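Local coordinates for mandelate racemase/muconate lactonizing enzyme/Enolase superfamily (Rhodobacter sphaeroides, PDB 2HZG), which belongs to the enolase superfamily, pairing an N-terminal capping domain with a TIM-barrel-like C-terminal domain that binds a metal ion, here sodium, at residues G194-D199 with A221-L226; A213-L218 with R244-R249. One frame throughout, in Å; residues are numbered along the deposited sequence.

Contact 1 (G194-D199 with A221-L226); sequences GDLMVD and AGVLWL. With NA (sodium ion), chain C.
Met-197 lies across the Trp-225 indole where two neighbouring parallel strands of the enolase-superfamily barrel run side by side. Its CG sits over the centre of the six-membered ring, 3.5 Å from the centroid and 14° off the normal, a CH-pi contact. The bend at chi2 (77°) carries SD above the same ring, at a longer 4.7 Å from the centroid, a Met-aromatic contact, and against Leu-224 CD2. On the helix-facing side of the sheet, Val-198 CG2 nestles against both methyls of Val-223, while Leu-196 CD2 reaches Val-223 CG2 at 3.9 Å. Leu-218 of helix 215-220 packs on Val-198, Val-223 and Leu-226 there.

Two backbone bonds set this register: Leu-224 N to Leu-196 O, 2.8 Å, and Val-198 N to Trp-225 O, 3.1 Å. Farther back, a water accepts from Leu-196 N and donates to Gly-222 O, joining the strand to the Schellman turn that ends the preceding helix. Glu-227 OE1 accepts from Trp-225 NE1, fixing the indole's rotation, and the same glutamate binds sodium through OE2, with Glu-254 OE2 as another ligand. At the strand end, Asp-199 binds that sodium through OD2 at 2.3 Å, while its OD1 accepts from Gly-201 N and from a metal-bound water, 2.5 Å away.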
ATOM      1  N   GLY A 194     -14.266  26.645  22.044  1.00 28.57           N
ATOM      2  CA  GLY A 194     -13.599  25.378  21.751  1.00 26.87           C
ATOM      3  C   GLY A 194     -12.885  25.318  20.413  1.00 25.81           C
ATOM      4  O   GLY A 194     -13.203  26.077  19.502  1.00 25.48           O
ATOM      5  N   ASP A 195     -11.911  24.418  20.306  1.00 24.65           N
ATOM      6  CA  ASP A 195     -11.290  24.099  19.019  1.00 23.71           C
ATOM      7  C   ASP A 195     -12.182  23.134  18.237  1.00 21.90           C
ATOM      8  O   ASP A 195     -12.704  22.146  18.788  1.00 20.66           O
ATOM      9  CB  ASP A 195      -9.889  23.516  19.205  1.00 24.64           C
ATOM     10  CG  ASP A 195      -8.923  24.497  19.853  1.00 28.45           C
ATOM     11  OD1 ASP A 195      -9.152  25.710  19.741  1.00 32.69           O
ATOM     12  OD2 ASP A 195      -7.918  24.061  20.459  1.00 34.54           O
ATOM     13  N   LEU A 196     -12.387  23.457  16.960  1.00 20.08           N
ATOM     14  CA  LEU A 196     -13.184  22.631  16.079  1.00 18.56           C
ATOM     15  C   LEU A 196     -12.331  22.176  14.906  1.00 18.12           C
ATOM     16  O   LEU A 196     -11.657  22.988  14.262  1.00 18.03           O
ATOM     17  CB  LEU A 196     -14.435  23.372  15.584  1.00 17.99           C
ATOM     18  CG  LEU A 196     -15.371  22.640  14.618  1.00 17.50           C
ATOM     19  CD1 LEU A 196     -15.966  21.361  15.217  1.00 15.95           C
ATOM     20  CD2 LEU A 196     -16.482  23.570  14.151  1.00 18.99           C
ATOM     21  N   MET A 197     -12.348  20.868  14.656  1.00 17.35           N
ATOM     22  CA  MET A 197     -11.618  20.289  13.544  1.00 16.74           C
ATOM     23  C   MET A 197     -12.608  19.530  12.668  1.00 15.75           C
ATOM     24  O   MET A 197     -13.646  19.068  13.153  1.00 14.22           O
ATOM     25  CB  MET A 197     -10.500  19.375  14.037  1.00 16.77           C
ATOM     26  CG  MET A 197      -9.361  20.100  14.765  1.00 20.00           C
ATOM     27  SD  MET A 197      -9.738  20.606  16.478  1.00 24.99           S
ATOM     28  CE  MET A 197      -9.719  19.078  17.308  1.00 22.90           C
ATOM     29  N   VAL A 198     -12.279  19.428  11.380  1.00 14.92           N
ATOM     30  CA  VAL A 198     -13.116  18.741  10.412  1.00 15.20           C
ATOM     31  C   VAL A 198     -12.291  17.746   9.605  1.00 15.29           C
ATOM     32  O   VAL A 198     -11.217  18.078   9.099  1.00 15.95           O
ATOM     33  CB  VAL A 198     -13.842  19.739   9.465  1.00 15.59           C
ATOM     34  CG1 VAL A 198     -14.659  18.993   8.373  1.00 14.17           C
ATOM     35  CG2 VAL A 198     -14.728  20.702  10.275  1.00 15.92           C
ATOM     36  N   ASP A 199     -12.812  16.531   9.502  1.00 15.00           N
ATOM     37  CA  ASP A 199     -12.155  15.443   8.788  1.00 15.50           C
ATOM     38  C   ASP A 199     -13.096  14.954   7.703  1.00 14.99           C
ATOM     39  O   ASP A 199     -14.196  14.500   7.985  1.00 15.97           O
ATOM     40  CB  ASP A 199     -11.834  14.340   9.806  1.00 15.20           C
ATOM     41  CG  ASP A 199     -11.367  13.026   9.170  1.00 16.00           C
ATOM     42  OD1 ASP A 199     -11.080  12.948   7.958  1.00 14.39           O
ATOM     43  OD2 ASP A 199     -11.292  12.033   9.941  1.00 15.64           O
ATOM     44  N   ALA A 221     -16.635  29.191  10.484  1.00 20.14           N
ATOM     45  CA  ALA A 221     -16.827  28.394  11.700  1.00 19.37           C
ATOM     46  C   ALA A 221     -15.586  28.347  12.594  1.00 18.95           C
ATOM     47  O   ALA A 221     -15.599  27.707  13.642  1.00 19.26           O
ATOM     48  CB  ALA A 221     -17.282  26.982  11.340  1.00 19.66           C
ATOM     49  N   GLY A 222     -14.514  29.005  12.163  1.00 18.36           N
ATOM     50  CA  GLY A 222     -13.268  29.094  12.931  1.00 18.15           C
ATOM     51  C   GLY A 222     -12.582  27.741  13.087  1.00 18.21           C
ATOM     52  O   GLY A 222     -11.944  27.478  14.108  1.00 18.20           O
ATOM     53  N   VAL A 223     -12.718  26.891  12.073  1.00 17.32           N
ATOM     54  CA  VAL A 223     -12.126  25.545  12.088  1.00 16.58           C
ATOM     55  C   VAL A 223     -10.585  25.581  12.069  1.00 16.92           C
ATOM     56  O   VAL A 223      -9.956  26.308  11.277  1.00 16.55           O
ATOM     57  CB  VAL A 223     -12.711  24.664  10.954  1.00 16.42           C
ATOM     58  CG1 VAL A 223     -12.045  23.272  10.910  1.00 14.07           C
ATOM     59  CG2 VAL A 223     -14.225  24.511  11.130  1.00 15.01           C
ATOM     60  N   LEU A 224      -9.985  24.808  12.967  1.00 16.70           N
ATOM     61  CA  LEU A 224      -8.528  24.750  13.096  1.00 17.29           C
ATOM     62  C   LEU A 224      -7.846  24.037  11.911  1.00 16.64           C
ATOM     63  O   LEU A 224      -6.862  24.534  11.363  1.00 15.91           O
ATOM     64  CB  LEU A 224      -8.143  24.078  14.426  1.00 17.75           C
ATOM     65  CG  LEU A 224      -6.655  23.829  14.729  1.00 20.65           C
ATOM     66  CD1 LEU A 224      -5.900  25.149  14.897  1.00 23.19           C
ATOM     67  CD2 LEU A 224      -6.478  22.920  15.966  1.00 23.82           C
ATOM     68  N   TRP A 225      -8.353  22.857  11.545  1.00 16.26           N
ATOM     69  CA  TRP A 225      -7.769  22.128  10.447  1.00 15.68           C
ATOM     70  C   TRP A 225      -8.817  21.361   9.671  1.00 15.21           C
ATOM     71  O   TRP A 225      -9.907  21.043  10.180  1.00 15.52           O
ATOM     72  CB  TRP A 225      -6.602  21.207  10.897  1.00 15.45           C
ATOM     73  CG  TRP A 225      -6.991  19.880  11.582  1.00 16.23           C
ATOM     74  CD1 TRP A 225      -7.798  18.877  11.082  1.00 16.36           C
ATOM     75  CD2 TRP A 225      -6.533  19.414  12.864  1.00 15.25           C
ATOM     76  NE1 TRP A 225      -7.876  17.829  11.996  1.00 15.81           N
ATOM     77  CE2 TRP A 225      -7.104  18.140  13.086  1.00 13.77           C
ATOM     78  CE3 TRP A 225      -5.691  19.957  13.846  1.00 14.72           C
ATOM     79  CZ2 TRP A 225      -6.869  17.408  14.259  1.00 13.55           C
ATOM     80  CZ3 TRP A 225      -5.455  19.233  14.994  1.00 16.06           C
ATOM     81  CH2 TRP A 225      -6.038  17.964  15.189  1.00 13.80           C
ATOM     82  N   LEU A 226      -8.461  21.091   8.424  1.00 14.61           N
ATOM     83  CA  LEU A 226      -9.243  20.286   7.514  1.00 14.35           C
ATOM     84  C   LEU A 226      -8.401  19.069   7.232  1.00 14.15           C
ATOM     85  O   LEU A 226      -7.313  19.173   6.679  1.00 14.67           O
ATOM     86  CB  LEU A 226      -9.522  21.067   6.222  1.00 13.73           C
ATOM     87  CG  LEU A 226     -10.176  20.257   5.097  1.00 14.60           C
ATOM     88  CD1 LEU A 226     -11.578  19.774   5.520  1.00 13.83           C
ATOM     89  CD2 LEU A 226     -10.193  21.091   3.794  1.00 15.14           C
TER
HETATM   90 NA    NA C1101      -9.278  10.899  10.302  1.00 22.84          NA
HETATM   91  O   HOH W   1     -11.464  26.046  16.260  1.00 27.56           O
HETATM   92  O   HOH W   2      -9.867  10.800   7.521  1.00 18.20           O
HETATM   93  O   HOH W   3     -10.120   8.591  10.143  1.00 18.95           O
HETATM   94  O   HOH W   4      -9.871  10.509  12.771  1.00 19.08           O

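Contact 2 (A213-L218 with R244-R249); sequences ARLPTL and RGARVR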
ATOM      1  N   ALA A 213     -13.958  25.011  -2.285  1.00 17.72           N
ATOM      2  CA  ALA A 213     -15.278  25.653  -2.149  1.00 19.13           C
ATOM      3  C   ALA A 213     -15.802  25.629  -0.693  1.00 19.60           C
ATOM      4  O   ALA A 213     -16.722  26.387  -0.335  1.00 19.91           O
ATOM      5  CB  ALA A 213     -16.297  24.989  -3.102  1.00 17.96           C
ATOM      6  N   ARG A 214     -15.215  24.757   0.132  1.00 19.44           N
ATOM      7  CA  ARG A 214     -15.549  24.660   1.564  1.00 19.28           C
ATOM      8  C   ARG A 214     -14.706  25.573   2.429  1.00 19.00           C
ATOM      9  O   ARG A 214     -14.977  25.715   3.602  1.00 19.02           O
ATOM     10  CB  ARG A 214     -15.348  23.231   2.092  1.00 19.20           C
ATOM     11  CG  ARG A 214     -16.498  22.297   1.887  1.00 19.09           C
ATOM     12  CD  ARG A 214     -16.586  21.763   0.438  1.00 17.84           C
ATOM     13  NE  ARG A 214     -17.766  20.912   0.284  1.00 16.70           N
ATOM     14  CZ  ARG A 214     -18.257  20.478  -0.875  1.00 15.99           C
ATOM     15  NH1 ARG A 214     -17.674  20.806  -2.026  1.00 14.23           N
ATOM     16  NH2 ARG A 214     -19.331  19.697  -0.879  1.00 16.30           N
ATOM     17  N   LEU A 215     -13.661  26.169   1.882  1.00 19.05           N
ATOM     18  CA  LEU A 215     -12.762  26.947   2.714  1.00 18.95           C
ATOM     19  C   LEU A 215     -13.408  28.167   3.435  1.00 19.83           C
ATOM     20  O   LEU A 215     -13.118  28.400   4.621  1.00 18.99           O
ATOM     21  CB  LEU A 215     -11.479  27.333   1.952  1.00 19.86           C
ATOM     22  CG  LEU A 215     -10.512  26.207   1.528  1.00 18.22           C
ATOM     23  CD1 LEU A 215      -9.394  26.760   0.652  1.00 18.00           C
ATOM     24  CD2 LEU A 215      -9.925  25.486   2.752  1.00 16.81           C
ATOM     25  N   PRO A 216     -14.242  28.963   2.726  1.00 20.10           N
ATOM     26  CA  PRO A 216     -14.936  30.048   3.459  1.00 20.39           C
ATOM     27  C   PRO A 216     -15.795  29.566   4.629  1.00 19.53           C
ATOM     28  O   PRO A 216     -15.786  30.189   5.673  1.00 19.66           O
ATOM     29  CB  PRO A 216     -15.813  30.701   2.382  1.00 19.95           C
ATOM     30  CG  PRO A 216     -15.068  30.402   1.088  1.00 21.32           C
ATOM     31  CD  PRO A 216     -14.545  29.005   1.275  1.00 20.06           C
ATOM     32  N   THR A 217     -16.534  28.485   4.436  1.00 20.48           N
ATOM     33  CA  THR A 217     -17.384  27.922   5.474  1.00 21.53           C
ATOM     34  C   THR A 217     -16.536  27.483   6.671  1.00 21.02           C
ATOM     35  O   THR A 217     -16.864  27.781   7.813  1.00 20.93           O
ATOM     36  CB  THR A 217     -18.134  26.694   4.953  1.00 21.97           C
ATOM     37  OG1 THR A 217     -18.886  27.056   3.781  1.00 25.70           O
ATOM     38  CG2 THR A 217     -19.062  26.134   6.020  1.00 22.77           C
ATOM     39  N   LEU A 218     -15.456  26.762   6.397  1.00 20.02           N
ATOM     40  CA  LEU A 218     -14.547  26.310   7.457  1.00 19.72           C
ATOM     41  C   LEU A 218     -13.979  27.512   8.225  1.00 19.77           C
ATOM     42  O   LEU A 218     -13.904  27.490   9.456  1.00 19.45           O
ATOM     43  CB  LEU A 218     -13.417  25.458   6.879  1.00 18.11           C
ATOM     44  CG  LEU A 218     -13.814  24.097   6.297  1.00 18.43           C
ATOM     45  CD1 LEU A 218     -12.751  23.590   5.300  1.00 13.70           C
ATOM     46  CD2 LEU A 218     -14.077  23.050   7.406  1.00 15.02           C
ATOM     47  N   ARG A 244      -4.330  28.308  -1.178  1.00 27.66           N
ATOM     48  CA  ARG A 244      -5.460  29.188  -1.464  1.00 27.57           C
ATOM     49  C   ARG A 244      -5.650  30.302  -0.432  1.00 27.18           C
ATOM     50  O   ARG A 244      -6.535  31.131  -0.582  1.00 27.56           O
ATOM     51  CB  ARG A 244      -6.750  28.380  -1.628  1.00 27.43           C
ATOM     52  CG  ARG A 244      -6.623  27.268  -2.638  1.00 29.61           C
ATOM     53  CD  ARG A 244      -6.506  27.804  -4.059  1.00 32.33           C
ATOM     54  NE  ARG A 244      -7.830  27.801  -4.640  1.00 36.27           N
ATOM     55  CZ  ARG A 244      -8.225  27.006  -5.622  1.00 36.83           C
ATOM     56  NH1 ARG A 244      -7.381  26.160  -6.195  1.00 37.84           N
ATOM     57  NH2 ARG A 244      -9.471  27.091  -6.047  1.00 39.27           N
ATOM     58  N   GLY A 245      -4.844  30.314   0.615  1.00 26.68           N
ATOM     59  CA  GLY A 245      -4.856  31.432   1.555  1.00 26.76           C
ATOM     60  C   GLY A 245      -5.866  31.406   2.696  1.00 26.23           C
ATOM     61  O   GLY A 245      -5.983  32.390   3.427  1.00 26.75           O
ATOM     62  N   ALA A 246      -6.564  30.282   2.883  1.00 25.36           N
ATOM     63  CA  ALA A 246      -7.516  30.142   3.996  1.00 24.03           C
ATOM     64  C   ALA A 246      -6.788  30.105   5.340  1.00 23.51           C
ATOM     65  O   ALA A 246      -5.586  29.855   5.393  1.00 22.80           O
ATOM     66  CB  ALA A 246      -8.380  28.906   3.810  1.00 23.59           C
ATOM     67  N   ARG A 247      -7.504  30.370   6.432  1.00 23.10           N
ATOM     68  CA  ARG A 247      -6.884  30.279   7.759  1.00 23.00           C
ATOM     69  C   ARG A 247      -6.816  28.815   8.228  1.00 21.53           C
ATOM     70  O   ARG A 247      -5.845  28.414   8.844  1.00 20.44           O
ATOM     71  CB  ARG A 247      -7.629  31.116   8.804  1.00 23.44           C
ATOM     72  CG  ARG A 247      -7.686  32.642   8.512  1.00 29.15           C
ATOM     73  CD  ARG A 247      -8.137  33.429   9.773  1.00 36.21           C
ATOM     74  NE  ARG A 247      -9.057  32.606  10.553  1.00 41.49           N
ATOM     75  CZ  ARG A 247     -10.387  32.633  10.443  1.00 44.48           C
ATOM     76  NH1 ARG A 247     -10.968  33.494   9.602  1.00 42.87           N
ATOM     77  NH2 ARG A 247     -11.130  31.797  11.189  1.00 43.51           N
ATOM     78  N   VAL A 248      -7.870  28.048   7.948  1.00 20.80           N
ATOM     79  CA  VAL A 248      -7.908  26.622   8.269  1.00 19.95           C
ATOM     80  C   VAL A 248      -6.676  25.952   7.661  1.00 20.26           C
ATOM     81  O   VAL A 248      -6.338  26.169   6.484  1.00 20.48           O
ATOM     82  CB  VAL A 248      -9.232  25.956   7.793  1.00 20.13           C
ATOM     83  CG1 VAL A 248      -9.388  26.025   6.267  1.00 18.61           C
ATOM     84  CG2 VAL A 248      -9.357  24.508   8.300  1.00 17.86           C
ATOM     85  N   ARG A 249      -5.997  25.153   8.467  1.00 19.59           N
ATOM     86  CA  ARG A 249      -4.811  24.451   7.999  1.00 19.55           C
ATOM     87  C   ARG A 249      -5.172  23.063   7.506  1.00 18.35           C
ATOM     88  O   ARG A 249      -6.261  22.573   7.795  1.00 18.17           O
ATOM     89  CB  ARG A 249      -3.758  24.431   9.112  1.00 19.98           C
ATOM     90  CG  ARG A 249      -3.263  25.860   9.394  1.00 23.91           C
ATOM     91  CD  ARG A 249      -2.551  25.944  10.718  1.00 30.69           C
ATOM     92  NE  ARG A 249      -1.224  25.336  10.640  1.00 34.49           N
ATOM     93  CZ  ARG A 249      -0.407  25.179  11.677  1.00 36.71           C
ATOM     94  NH1 ARG A 249      -0.784  25.568  12.893  1.00 36.17           N
ATOM     95  NH2 ARG A 249       0.785  24.619  11.494  1.00 36.75           N
TER
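Helix 215-220 and the loop leading from helix 235-242 to strand 249-252 run alongside each other without a hydrogen bond between segments 213-218 and 244-249, their CA atoms 6.3 Å apart at Leu-215 and Ala-246 and 6.7 Å apart at Leu-218 and Val-248. Leu-215 carries most of the packing. Its CG lies anti to the carbonyl carbon (chi1 -66°), which swings the branched end to the loop, and chi2 near 173° sets the two methyls on different partners. CD2 presses on Val-248 CG1 at 3.6 Å, the two side chains crossing at about a right angle. Both methyls meet the Ala-246 CB; CD1 also reaches Arg-244 CB, 3.8 Å away, so the aliphatic root of that arginine joins the apolar patch.

The Arg-244 chain bends at chi2 and chi3, and its NH2 forms a salt bridge with Glu-209 in the adjoining helix 208-212. One turn on from Leu-215, Leu-218 sets its CB 4.1 Å from the same Val-248 CG1, giving that methyl two neighbours on one helix face. Asp-219, next along this helix, holds the loop just before strand 249-252, its OD2 accepting from Arg-247 N and OD1 from Val-248 N. This is outer-layer packing of an alpha/beta barrel: a helix set against the loop that takes the next helix on to the following strand.

The segments of contacts 1 and 2 alternate along the chain, and their centres lie 10 Å apart. Leu-226 N is 2.7 Å from Arg-249 O, a probable hydrogen bond that carries the parallel sheet from strand 225-227 to strand 249-252. Leu-218 O, at the end of segment 213-218, lies 2.9 Å from Val-223 N, a probable hydrogen bond across the turn that leads into strand 225-227. Val-248 CG2 packs 3.5 Å from the backbone C of Trp-225. Contact 1 holds the metal ligand Asp-199; contact 2 lies outside the strands, between a helix and a loop of the outer layer, the nearest atom of the Leu-218 side chain about 13 Å from the sodium held by Asp-199.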